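Local coordinates for protein metagenomic carboxyl esterase MGS0156 (Uncultured organism, PDB 5D8M) that probably hydrolyses carboxylic ester bonds, as expected of an esterase with an alpha/beta-hydrolase fold, at residues 105-110 against 325-330; 183-188 against 274-279; 249-254 against 292-297; 299-304 against 318-323. All blocks are in the same frame, centred on the assembly; numbering follows the deposited sequence. Where two conformers were deposited one is given.

Contact 1: 105-110 against 325-330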
loop_
_atom_site.group_PDB
_atom_site.type_symbol
_atom_site.label_atom_id
_atom_site.label_comp_id
_atom_site.label_asym_id
_atom_site.label_seq_id
_atom_site.Cartn_x
_atom_site.Cartn_y
_atom_site.Cartn_z
ATOM N N LEU A 105 -9.535 -10.226 -2.230
ATOM C CA LEU A 105 -9.024 -9.464 -3.357
ATOM C C LEU A 105 -8.872 -8.019 -2.926
ATOM O O LEU A 105 -9.737 -7.504 -2.218
ATOM C CB LEU A 105 -9.977 -9.545 -4.561
ATOM C CG LEU A 105 -10.199 -10.940 -5.120
ATOM C CD1 LEU A 105 -11.315 -10.912 -6.185
ATOM C CD2 LEU A 105 -8.859 -11.460 -5.706
ATOM N N LEU A 106 -7.796 -7.375 -3.383
ATOM C CA LEU A 106 -7.435 -6.029 -2.952
ATOM C C LEU A 106 -8.613 -5.045 -3.063
ATOM O O LEU A 106 -9.223 -4.920 -4.120
ATOM C CB LEU A 106 -6.246 -5.516 -3.771
ATOM C CG LEU A 106 -5.720 -4.123 -3.378
ATOM C CD1 LEU A 106 -5.160 -4.139 -2.007
ATOM C CD2 LEU A 106 -4.672 -3.618 -4.375
ATOM N N PHE A 107 -8.931 -4.373 -1.956
ATOM C CA PHE A 107 -9.989 -3.357 -1.917
ATOM C C PHE A 107 -11.324 -3.833 -2.462
ATOM O O PHE A 107 -12.111 -3.042 -2.990
ATOM C CB PHE A 107 -9.538 -2.089 -2.670
ATOM C CG PHE A 107 -8.689 -1.165 -1.819
ATOM C CD1 PHE A 107 -9.231 -0.564 -0.698
ATOM C CD2 PHE A 107 -7.363 -0.910 -2.136
ATOM C CE1 PHE A 107 -8.473 0.258 0.112
ATOM C CE2 PHE A 107 -6.583 -0.078 -1.350
ATOM C CZ PHE A 107 -7.134 0.523 -0.233
ATOM N N ASP A 108 -11.594 -5.129 -2.348
ATOM C CA ASP A 108 -12.754 -5.679 -3.056
ATOM C C ASP A 108 -14.065 -5.048 -2.594
ATOM O O ASP A 108 -14.947 -4.785 -3.406
ATOM C CB ASP A 108 -12.836 -7.198 -2.878
ATOM C CG ASP A 108 -13.456 -7.891 -4.078
ATOM O OD1 ASP A 108 -13.190 -7.471 -5.245
ATOM O OD2 ASP A 108 -14.181 -8.880 -3.857
ATOM N N ASP A 109 -14.190 -4.823 -1.288
ATOM C CA ASP A 109 -15.412 -4.260 -0.741
ATOM C C ASP A 109 -15.504 -2.733 -0.925
ATOM O O ASP A 109 -16.531 -2.134 -0.620
ATOM C CB ASP A 109 -15.541 -4.632 0.739
ATOM C CG ASP A 109 -14.326 -4.193 1.599
ATOM O OD1 ASP A 109 -13.228 -3.797 1.080
ATOM O OD2 ASP A 109 -14.496 -4.288 2.839
ATOM N N ALA A 110 -14.441 -2.121 -1.440
ATOM C CA ALA A 110 -14.414 -0.676 -1.700
ATOM C C ALA A 110 -14.755 -0.280 -3.144
ATOM O O ALA A 110 -15.078 0.867 -3.422
ATOM C CB ALA A 110 -13.034 -0.109 -1.347
ATOM N N PRO A 325 -13.763 1.335 1.927
ATOM C CA PRO A 325 -14.423 2.111 0.868
ATOM C C PRO A 325 -14.219 3.604 1.022
ATOM O O PRO A 325 -13.927 4.282 0.031
ATOM C CB PRO A 325 -15.907 1.763 1.034
ATOM C CG PRO A 325 -15.891 0.384 1.692
ATOM C CD PRO A 325 -14.731 0.473 2.644
ATOM N N ALA A 326 -14.363 4.109 2.246
ATOM C CA ALA A 326 -14.172 5.533 2.477
ATOM C C ALA A 326 -12.731 5.925 2.176
ATOM O O ALA A 326 -12.478 6.988 1.584
ATOM C CB ALA A 326 -14.533 5.895 3.885
ATOM N N LEU A 327 -11.791 5.065 2.578
ATOM C CA LEU A 327 -10.371 5.313 2.335
ATOM C C LEU A 327 -10.075 5.409 0.843
ATOM O O LEU A 327 -9.392 6.337 0.421
ATOM C CB LEU A 327 -9.496 4.213 2.956
ATOM C CG LEU A 327 -7.969 4.425 2.866
ATOM C CD1 LEU A 327 -7.479 5.526 3.848
ATOM C CD2 LEU A 327 -7.217 3.100 3.140
ATOM N N LEU A 328 -10.576 4.451 0.055
ATOM C CA LEU A 328 -10.302 4.429 -1.376
ATOM C C LEU A 328 -10.976 5.617 -2.083
ATOM O O LEU A 328 -10.384 6.225 -2.971
ATOM C CB LEU A 328 -10.772 3.118 -2.002
ATOM C CG LEU A 328 -10.359 2.860 -3.454
ATOM C CD1 LEU A 328 -8.827 2.784 -3.559
ATOM C CD2 LEU A 328 -11.006 1.563 -3.987
ATOM N N GLU A 329 -12.215 5.930 -1.699
ATOM C CA GLU A 329 -12.870 7.101 -2.236
ATOM C C GLU A 329 -12.127 8.400 -1.884
ATOM O O GLU A 329 -11.970 9.279 -2.740
ATOM C CB GLU A 329 -14.327 7.168 -1.758
ATOM C CG GLU A 329 -15.117 8.235 -2.504
ATOM C CD GLU A 329 -16.497 8.510 -1.909
ATOM O OE1 GLU A 329 -17.125 7.579 -1.321
ATOM O OE2 GLU A 329 -16.953 9.673 -2.021
ATOM N N ALA A 330 -11.655 8.526 -0.646
ATOM C CA ALA A 330 -10.876 9.699 -0.260
ATOM C C ALA A 330 -9.590 9.797 -1.084
ATOM O O ALA A 330 -9.207 10.888 -1.533
ATOM C CB ALA A 330 -10.549 9.669 1.266
#
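The first torsions of Phe107 and Leu328 set the two side chains against each other. The CG of Phe107 is anti to its carbonyl carbon (chi1 -83°), and the CG of Leu328 lies opposite its own backbone N (chi1 -171°). Leu328 CD1 then sits over the centre of the Phe107 ring, 4.1 Å from the centroid and 5° off the ring normal. This is a CH-pi contact. The second methyl, Leu328 CD2, touches Ala110 CB at 3.7 Å and also approaches Phe107 CB. Leu327 comes in at the edge of the same ring, with its CD2 4.2 Å from Phe107 CZ. Ala110 fits against the start of the helix. Ala110 CB is 3.4 Å from Pro325 CA, a tight carbon pair. Pro325 CG lies beside Asp109 O at 3.5 Å. The contact between these two segments is apolar. The carboxylate of Asp109 turns to Arg324, just before the helical segment, and forms a salt bridge. A type II turn from Leu105 to Asp108 presents the ring, with Phe107 at its third position and a positive phi. Ala110 N bonds back to Phe107 O at 2.9 Å. Val155 touches both Phe107 and Leu328. Phe107 of the loop before helix 111-116 and Leu328 of helix 324-338 thus pack together on strand 151-157 of the central sheet, in an alpha/beta-hydrolase fold.

Contact 2: 183-188 against 274-279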
loop_
_atom_site.group_PDB
_atom_site.type_symbol
_atom_site.label_atom_id
_atom_site.label_comp_id
_atom_site.label_asym_id
_atom_site.label_seq_id
_atom_site.Cartn_x
_atom_site.Cartn_y
_atom_site.Cartn_z
ATOM N N SER A 183 0.613 4.801 -2.652
ATOM C CA SER A 183 1.081 3.691 -1.854
ATOM C C SER A 183 0.230 3.558 -0.584
ATOM O O SER A 183 0.127 4.515 0.195
ATOM C CB SER A 183 2.567 3.940 -1.488
ATOM O OG SER A 183 3.135 2.830 -0.823
ATOM N N VAL A 184 -0.352 2.384 -0.367
ATOM C CA VAL A 184 -1.092 2.073 0.844
ATOM C C VAL A 184 -0.374 0.956 1.614
ATOM O O VAL A 184 -0.368 -0.197 1.174
ATOM C CB VAL A 184 -2.543 1.629 0.517
ATOM C CG1 VAL A 184 -3.348 1.437 1.782
ATOM C CG2 VAL A 184 -3.223 2.664 -0.432
ATOM N N ALA A 185 0.225 1.300 2.756
ATOM C CA ALA A 185 1.106 0.387 3.467
ATOM C C ALA A 185 2.111 -0.250 2.489
ATOM O O ALA A 185 2.381 -1.449 2.541
ATOM C CB ALA A 185 0.298 -0.692 4.192
ATOM N N GLY A 186 2.661 0.563 1.596
ATOM C CA GLY A 186 3.617 0.064 0.633
ATOM C C GLY A 186 4.966 -0.178 1.260
ATOM O O GLY A 186 5.420 0.593 2.105
ATOM N N ALA A 187 5.625 -1.242 0.833
ATOM C CA ALA A 187 6.915 -1.625 1.406
ATOM C C ALA A 187 8.038 -0.866 0.724
ATOM O O ALA A 187 8.941 -1.472 0.147
ATOM C CB ALA A 187 7.129 -3.148 1.261
ATOM N N ILE A 188 7.991 0.458 0.795
ATOM C CA ILE A 188 8.913 1.286 0.008
ATOM C C ILE A 188 10.387 0.992 0.334
ATOM O O ILE A 188 11.214 0.818 -0.567
ATOM C CB ILE A 188 8.618 2.784 0.220
ATOM C CG1 ILE A 188 7.123 3.088 0.014
ATOM C CG2 ILE A 188 9.526 3.657 -0.680
ATOM C CD1 ILE A 188 6.531 2.587 -1.316
ATOM N N LEU A 274 5.301 2.261 15.631
ATOM C CA LEU A 274 4.453 2.742 14.550
ATOM C C LEU A 274 4.697 1.844 13.359
ATOM O O LEU A 274 5.437 2.196 12.443
ATOM C CB LEU A 274 4.742 4.203 14.191
ATOM C CG LEU A 274 4.059 5.246 15.073
ATOM C CD1 LEU A 274 4.511 5.165 16.519
ATOM C CD2 LEU A 274 4.352 6.646 14.541
ATOM N N ASN A 275 4.089 0.662 13.409
ATOM C CA ASN A 275 4.223 -0.333 12.363
ATOM C C ASN A 275 2.897 -1.077 12.229
ATOM O O ASN A 275 2.148 -1.182 13.197
ATOM C CB ASN A 275 5.353 -1.324 12.669
ATOM C CG ASN A 275 4.943 -2.393 13.689
ATOM O OD1 ASN A 275 4.367 -3.427 13.326
ATOM N ND2 ASN A 275 5.282 -2.170 14.959
ATOM N N ASP A 276 2.616 -1.605 11.045
ATOM C CA ASP A 276 1.311 -2.221 10.800
ATOM C C ASP A 276 1.348 -3.739 10.941
ATOM O O ASP A 276 0.403 -4.423 10.569
ATOM C CB ASP A 276 0.787 -1.847 9.413
ATOM C CG ASP A 276 1.650 -2.397 8.275
ATOM O OD1 ASP A 276 2.472 -3.312 8.481
ATOM O OD2 ASP A 276 1.469 -1.928 7.138
ATOM N N GLY A 277 2.442 -4.256 11.490
ATOM C CA GLY A 277 2.623 -5.680 11.649
ATOM C C GLY A 277 3.730 -6.180 10.747
ATOM O O GLY A 277 4.464 -7.079 11.134
ATOM N N LEU A 278 3.872 -5.593 9.555
ATOM C CA LEU A 278 4.838 -6.099 8.572
ATOM C C LEU A 278 5.726 -4.978 8.037
ATOM O O LEU A 278 6.878 -5.214 7.691
ATOM C CB LEU A 278 4.128 -6.822 7.400
ATOM C CG LEU A 278 3.342 -8.108 7.775
ATOM C CD1 LEU A 278 2.658 -8.743 6.567
ATOM C CD2 LEU A 278 4.255 -9.129 8.450
ATOM N N VAL A 279 5.190 -3.764 7.992
ATOM C CA VAL A 279 5.933 -2.593 7.500
ATOM C C VAL A 279 5.972 -1.491 8.564
ATOM O O VAL A 279 4.942 -1.127 9.115
ATOM C CB VAL A 279 5.286 -2.026 6.194
ATOM C CG1 VAL A 279 6.126 -0.863 5.605
ATOM C CG2 VAL A 279 5.088 -3.150 5.166
#
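Asp276 OD1 is gripped by two backbone N-H groups of its own loop, those of Leu278 and Val279. The Leu278 N bond to Asp276 OD1 is 2.9 Å and runs nearly along the C-O axis. Val279 N reaches Asp276 OD1 at 2.8 Å from the syn side, 34° out of the carboxylate plane. The two bonds make an Asx turn and an Asx motif. They fix the rotation of the carboxylate, whose CG sits between the backbone N and the carbonyl carbon (chi1 65°). The other oxygen, OD2, is bonded to His299 ND1. Asp276 OD2 also lies 3.4 Å from Ala185 CB. With an alanine in place of Asp276, His299 ND1 would probably lose its mate, and the turn at Leu278 and Val279 is likely to open. Val279 makes the remaining contacts. Val279 CG1 is 3.9 Å from Gly186 O. Val279 CG2 is 4.1 Å from Ala185 O and also touches Ala187 CB. The Asp276-His299 pair is consistent with the acid and base of an esterase catalytic triad. Segment 183-188 takes in the last part of strand 178-184 and the turn after it, with Ala185 bonded through its backbone to Leu248 and Ala187 to Ser158. Segment 274-279 lies in the loop after helix 262-269, and Asn275 packs back on that helix. The contact joins the C-terminal end of a central strand to the loop before strand 290-293.

Contact 3: 249-254 against 292-297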
loop_
_atom_site.group_PDB
_atom_site.type_symbol
_atom_site.label_atom_id
_atom_site.label_comp_id
_atom_site.label_asym_id
_atom_site.label_seq_id
_atom_site.Cartn_x
_atom_site.Cartn_y
_atom_site.Cartn_z
ATOM N N ALA A 249 0.638 5.431 5.409
ATOM C CA ALA A 249 1.350 4.450 6.211
ATOM C C ALA A 249 0.504 4.002 7.411
ATOM O O ALA A 249 0.250 4.781 8.323
ATOM C CB ALA A 249 2.691 5.023 6.673
ATOM N N ALA A 250 0.072 2.739 7.411
ATOM C CA ALA A 250 -0.827 2.256 8.456
ATOM C C ALA A 250 -0.095 1.798 9.716
ATOM O O ALA A 250 1.060 1.342 9.660
ATOM C CB ALA A 250 -1.685 1.126 7.916
ATOM N N PHE A 251 -0.775 1.953 10.856
ATOM C CA PHE A 251 -0.444 1.216 12.056
ATOM C C PHE A 251 -1.638 1.242 12.986
ATOM O O PHE A 251 -2.464 2.148 12.919
ATOM C CB PHE A 251 0.817 1.785 12.741
ATOM C CG PHE A 251 0.670 3.192 13.282
ATOM C CD1 PHE A 251 0.997 4.297 12.499
ATOM C CD2 PHE A 251 0.257 3.403 14.584
ATOM C CE1 PHE A 251 0.885 5.586 13.009
ATOM C CE2 PHE A 251 0.151 4.685 15.105
ATOM C CZ PHE A 251 0.462 5.783 14.317
ATOM N N ALA A 252 -1.727 0.231 13.839
ATOM C CA ALA A 252 -2.736 0.166 14.873
ATOM C C ALA A 252 -2.043 -0.198 16.175
ATOM O O ALA A 252 -0.891 -0.620 16.162
ATOM C CB ALA A 252 -3.805 -0.857 14.526
ATOM N N SER A 253 -2.742 -0.053 17.294
ATOM C CA SER A 253 -2.203 -0.493 18.569
ATOM C C SER A 253 -2.063 -1.994 18.505
ATOM O O SER A 253 -2.650 -2.631 17.626
ATOM C CB SER A 253 -3.110 -0.084 19.730
ATOM O OG SER A 253 -4.379 -0.713 19.598
ATOM N N ARG A 254 -1.308 -2.567 19.438
ATOM C CA ARG A 254 -1.143 -4.013 19.459
ATOM C C ARG A 254 -2.482 -4.746 19.559
ATOM O O ARG A 254 -2.721 -5.717 18.848
ATOM C CB ARG A 254 -0.238 -4.427 20.613
ATOM C CG ARG A 254 0.128 -5.874 20.541
ATOM C CD ARG A 254 1.015 -6.293 21.678
ATOM N NE ARG A 254 1.573 -7.612 21.406
ATOM C CZ ARG A 254 0.950 -8.770 21.630
ATOM N NH1 ARG A 254 1.570 -9.911 21.346
ATOM N NH2 ARG A 254 -0.281 -8.798 22.135
ATOM N N LEU A 292 -0.233 11.430 2.861
ATOM C CA LEU A 292 -1.652 11.577 3.060
ATOM C C LEU A 292 -2.031 11.271 4.509
ATOM O O LEU A 292 -3.039 11.768 4.991
ATOM C CB LEU A 292 -2.442 10.655 2.115
ATOM C CG LEU A 292 -2.241 10.868 0.626
ATOM C CD1 LEU A 292 -3.092 9.859 -0.133
ATOM C CD2 LEU A 292 -2.592 12.300 0.253
ATOM N N GLY A 293 -1.246 10.445 5.197
ATOM C CA GLY A 293 -1.544 10.159 6.585
ATOM C C GLY A 293 -1.337 8.733 7.024
ATOM O O GLY A 293 -0.635 7.927 6.377
ATOM N N TYR A 294 -1.945 8.425 8.160
ATOM C CA TYR A 294 -1.684 7.173 8.860
ATOM C C TYR A 294 -2.988 6.476 9.258
ATOM O O TYR A 294 -3.502 6.718 10.338
ATOM C CB TYR A 294 -0.820 7.428 10.108
ATOM C CG TYR A 294 0.522 8.097 9.825
ATOM C CD1 TYR A 294 0.618 9.489 9.716
ATOM C CD2 TYR A 294 1.685 7.341 9.646
ATOM C CE1 TYR A 294 1.824 10.109 9.453
ATOM C CE2 TYR A 294 2.923 7.971 9.380
ATOM C CZ TYR A 294 2.970 9.347 9.288
ATOM O OH TYR A 294 4.147 9.994 9.036
ATOM N N PRO A 295 -3.524 5.622 8.371
ATOM C CA PRO A 295 -4.713 4.834 8.704
ATOM C C PRO A 295 -4.524 4.041 9.975
ATOM O O PRO A 295 -3.499 3.398 10.131
ATOM C CB PRO A 295 -4.861 3.892 7.518
ATOM C CG PRO A 295 -4.198 4.628 6.376
ATOM C CD PRO A 295 -3.025 5.325 7.010
ATOM N N ASN A 296 -5.507 4.104 10.860
ATOM C CA ASN A 296 -5.510 3.356 12.106
ATOM C C ASN A 296 -5.984 1.924 11.847
ATOM O O ASN A 296 -7.154 1.591 12.022
ATOM C CB ASN A 296 -6.418 4.055 13.141
ATOM C CG ASN A 296 -6.234 3.505 14.539
ATOM O OD1 ASN A 296 -5.589 2.451 14.737
ATOM N ND2 ASN A 296 -6.820 4.196 15.525
ATOM N N ALA A 297 -5.058 1.077 11.426
ATOM C CA ALA A 297 -5.401 -0.210 10.864
ATOM C C ALA A 297 -4.111 -1.007 10.754
ATOM O O ALA A 297 -3.038 -0.404 10.576
ATOM C CB ALA A 297 -6.063 -0.025 9.449
HETATM O O HOH W 1 -5.587 1.243 16.945
#
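Ala249, Phe251 and Ala297 supply the three backbone N-H groups that tie these segments together. Ala249 N donates to Gly293 O at 3.0 Å, and Phe251 N donates to Pro295 O at 3.2 Å. The third bond, Ala297 N to Phe251 O, is also 3.2 Å, but the donor stands 67° out of the carbonyl plane. Side chains pack beside these bonds. Tyr294 CD2 touches Ala249 CB at 3.9 Å. Phe251 CG sits between its backbone N and carbonyl carbon (chi1 65°), which brings the ring edge back to Tyr294. There Phe251 CE1 lies 3.8 Å from Tyr294 CB. Tyr294 CD2 is in the plane of the Phe251 ring, at its edge, while the two side chains as a whole run askew to each other. Ala249 O is buried without a hydrogen-bond partner in the model. Tyr294 CA meets Ala249 O in a C-H...O contact of 3.1 Å. The second shell holds the pieces in place. Trp65 stacks on the Phe251 ring and donates to Phe251 O, while Asn296 ND2 bonds to Asp61 O. Pro295 packs on Leu248, and Tyr294 on Arg34 of helix 34-48. Both segments extend past the C-terminal ends of the neighbouring parallel strands 244-248 and 290-293. In alpha/beta hydrolases the loops after the corresponding strands carry the acid and the histidine of the catalytic triad.

Contact 4: 299-304 against 318-323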
loop_
_atom_site.group_PDB
_atom_site.type_symbol
_atom_site.label_atom_id
_atom_site.label_comp_id
_atom_site.label_asym_id
_atom_site.label_seq_id
_atom_site.Cartn_x
_atom_site.Cartn_y
_atom_site.Cartn_z
ATOM N N HIS A 299 -1.716 -4.052 8.754
ATOM C CA HIS A 299 -1.313 -4.223 7.363
ATOM C C HIS A 299 -2.425 -4.738 6.455
ATOM O O HIS A 299 -2.571 -4.280 5.325
ATOM C CB HIS A 299 -0.116 -5.176 7.303
ATOM C CG HIS A 299 0.558 -5.208 5.972
ATOM N ND1 HIS A 299 1.276 -4.139 5.476
ATOM C CD2 HIS A 299 0.619 -6.179 5.025
ATOM C CE1 HIS A 299 1.766 -4.458 4.292
ATOM N NE2 HIS A 299 1.375 -5.685 3.993
ATOM N N LEU A 300 -3.216 -5.687 6.947
ATOM C CA LEU A 300 -4.254 -6.298 6.112
ATOM C C LEU A 300 -5.565 -5.523 6.139
ATOM O O LEU A 300 -6.247 -5.363 5.118
ATOM C CB LEU A 300 -4.473 -7.745 6.558
ATOM C CG LEU A 300 -3.263 -8.623 6.277
ATOM C CD1 LEU A 300 -3.543 -10.048 6.780
ATOM C CD2 LEU A 300 -2.912 -8.634 4.789
ATOM N N ALA A 301 -5.904 -4.980 7.290
ATOM C CA ALA A 301 -7.180 -4.265 7.419
ATOM C C ALA A 301 -7.263 -3.045 6.504
ATOM O O ALA A 301 -8.328 -2.694 6.008
ATOM C CB ALA A 301 -7.403 -3.846 8.871
ATOM N N VAL A 302 -6.140 -2.384 6.269
ATOM C CA VAL A 302 -6.191 -1.142 5.501
ATOM C C VAL A 302 -6.574 -1.387 4.028
ATOM O O VAL A 302 -7.017 -0.463 3.344
ATOM C CB VAL A 302 -4.827 -0.384 5.631
ATOM C CG1 VAL A 302 -3.701 -1.111 4.840
ATOM C CG2 VAL A 302 -4.972 1.081 5.206
ATOM N N ALA A 303 -6.495 -2.628 3.536
ATOM C CA ALA A 303 -6.644 -2.823 2.094
ATOM C C ALA A 303 -7.203 -4.163 1.619
ATOM O O ALA A 303 -7.704 -4.242 0.506
ATOM C CB ALA A 303 -5.283 -2.591 1.411
HETATM N N MSE A 304 -7.078 -5.216 2.430
HETATM C CA MSE A 304 -7.450 -6.572 2.022
HETATM C C MSE A 304 -8.581 -7.094 2.889
HETATM O O MSE A 304 -8.340 -7.475 4.043
HETATM C CB MSE A 304 -6.243 -7.535 2.129
HETATM C CG MSE A 304 -5.151 -7.283 1.105
HETATM SE SE MSE A 304 -5.561 -8.139 -0.588
HETATM C CE MSE A 304 -5.220 -10.007 -0.145
ATOM N N SER A 318 -7.913 -11.386 12.782
ATOM C CA SER A 318 -8.976 -11.077 13.738
ATOM C C SER A 318 -9.331 -9.592 13.875
ATOM O O SER A 318 -10.285 -9.255 14.553
ATOM C CB SER A 318 -8.576 -11.604 15.114
ATOM O OG SER A 318 -7.397 -10.938 15.539
ATOM N N LYS A 319 -8.571 -8.699 13.251
ATOM C CA LYS A 319 -8.873 -7.266 13.364
ATOM C C LYS A 319 -8.929 -6.619 11.977
ATOM O O LYS A 319 -8.262 -5.618 11.724
ATOM C CB LYS A 319 -7.830 -6.568 14.252
ATOM C CG LYS A 319 -7.839 -7.055 15.725
ATOM C CD LYS A 319 -9.167 -6.681 16.401
ATOM C CE LYS A 319 -9.212 -7.190 17.843
ATOM N NZ LYS A 319 -10.472 -6.773 18.528
ATOM N N ASN A 320 -9.743 -7.186 11.093
ATOM C CA ASN A 320 -9.749 -6.836 9.670
ATOM C C ASN A 320 -10.704 -5.692 9.327
ATOM O O ASN A 320 -10.744 -5.222 8.188
ATOM C CB ASN A 320 -10.105 -8.081 8.847
ATOM C CG ASN A 320 -9.861 -7.894 7.358
ATOM O OD1 ASN A 320 -10.788 -7.958 6.553
ATOM N ND2 ASN A 320 -8.621 -7.664 6.994
ATOM N N SER A 321 -11.482 -5.258 10.311
ATOM C CA SER A 321 -12.456 -4.191 10.093
ATOM C C SER A 321 -11.779 -2.827 9.967
ATOM O O SER A 321 -11.024 -2.412 10.848
ATOM C CB SER A 321 -13.479 -4.160 11.228
ATOM O OG SER A 321 -14.238 -5.350 11.236
ATOM N N TYR A 322 -12.049 -2.148 8.855
ATOM C CA TYR A 322 -11.569 -0.791 8.618
ATOM C C TYR A 322 -12.430 -0.209 7.489
ATOM O O TYR A 322 -12.875 -0.956 6.619
ATOM C CB TYR A 322 -10.075 -0.750 8.226
ATOM C CG TYR A 322 -9.577 0.665 8.107
ATOM C CD1 TYR A 322 -9.242 1.405 9.249
ATOM C CD2 TYR A 322 -9.494 1.293 6.867
ATOM C CE1 TYR A 322 -8.818 2.717 9.150
ATOM C CE2 TYR A 322 -9.084 2.612 6.764
ATOM C CZ TYR A 322 -8.749 3.310 7.899
ATOM O OH TYR A 322 -8.357 4.610 7.772
ATOM N N PRO A 323 -12.674 1.117 7.490
ATOM C CA PRO A 323 -13.486 1.670 6.383
ATOM C C PRO A 323 -12.717 1.820 5.068
ATOM O O PRO A 323 -12.469 2.944 4.612
ATOM C CB PRO A 323 -13.922 3.044 6.916
ATOM C CG PRO A 323 -12.871 3.418 7.920
ATOM C CD PRO A 323 -12.501 2.091 8.580
#
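The Tyr322 ring has Pro323 CD on one face, 3.2 Å above the plane and offset toward the rim, while Ala301 O and Val302 CA approach it obliquely. The second flat group of the contact is the Asn320 amide, which has Met304 O almost exactly in its plane. Both belong to the loop leading into helix 324-338 of the alpha/beta-hydrolase fold, and they pack on the loop that carries the probable catalytic His299. Asn320 ND2 donates to Met304 O at 3.0 Å with an N-H...O angle of 167°. The residue at 304 is selenomethionine. Asn320 extends to this carbonyl with CG opposite its backbone N (chi1 -168°), and its OD1 accepts from Phe306 N. The amide therefore spans two points of one loop. A leucine in its place would probably leave Met304 O and Phe306 N without these mates and free the loop to shift. Ala301 CB packs on the backbone of the opposing segment, 3.5 Å from Lys319 O and also close to Asn320 O. Arg324 NH2 bonds to both Ala301 O and Asn320 O, so one guanidinium ties the two loops at the helix start. The phenol oxygen of Tyr322 is bonded to Ile63 O. At the other end of that side chain, Tyr322 CB rests against Ala301 O at 3.4 Å.

Contacts 2, 3 and 4 are all nested in the chain loop closed by contact 1. Contacts 2 and 3 cross along the chain, and contact 4 follows both. The centres of contacts 2 and 3 are about 9 Å apart, and both reach the same parallel sheet. Contacts 1 and 2 are the farthest apart, about 17 Å between centres. The centre of contact 4 is about 11 Å from that of contact 1 and about 10 Å from that of contact 3, and it touches both. Val302 packs on Leu327 and Pro295, and Ala303 bonds to Phe107. His299 joins contacts 2 and 4. The four contacts gather at the C-terminal side of the sheet, where the active site of this fold is expected.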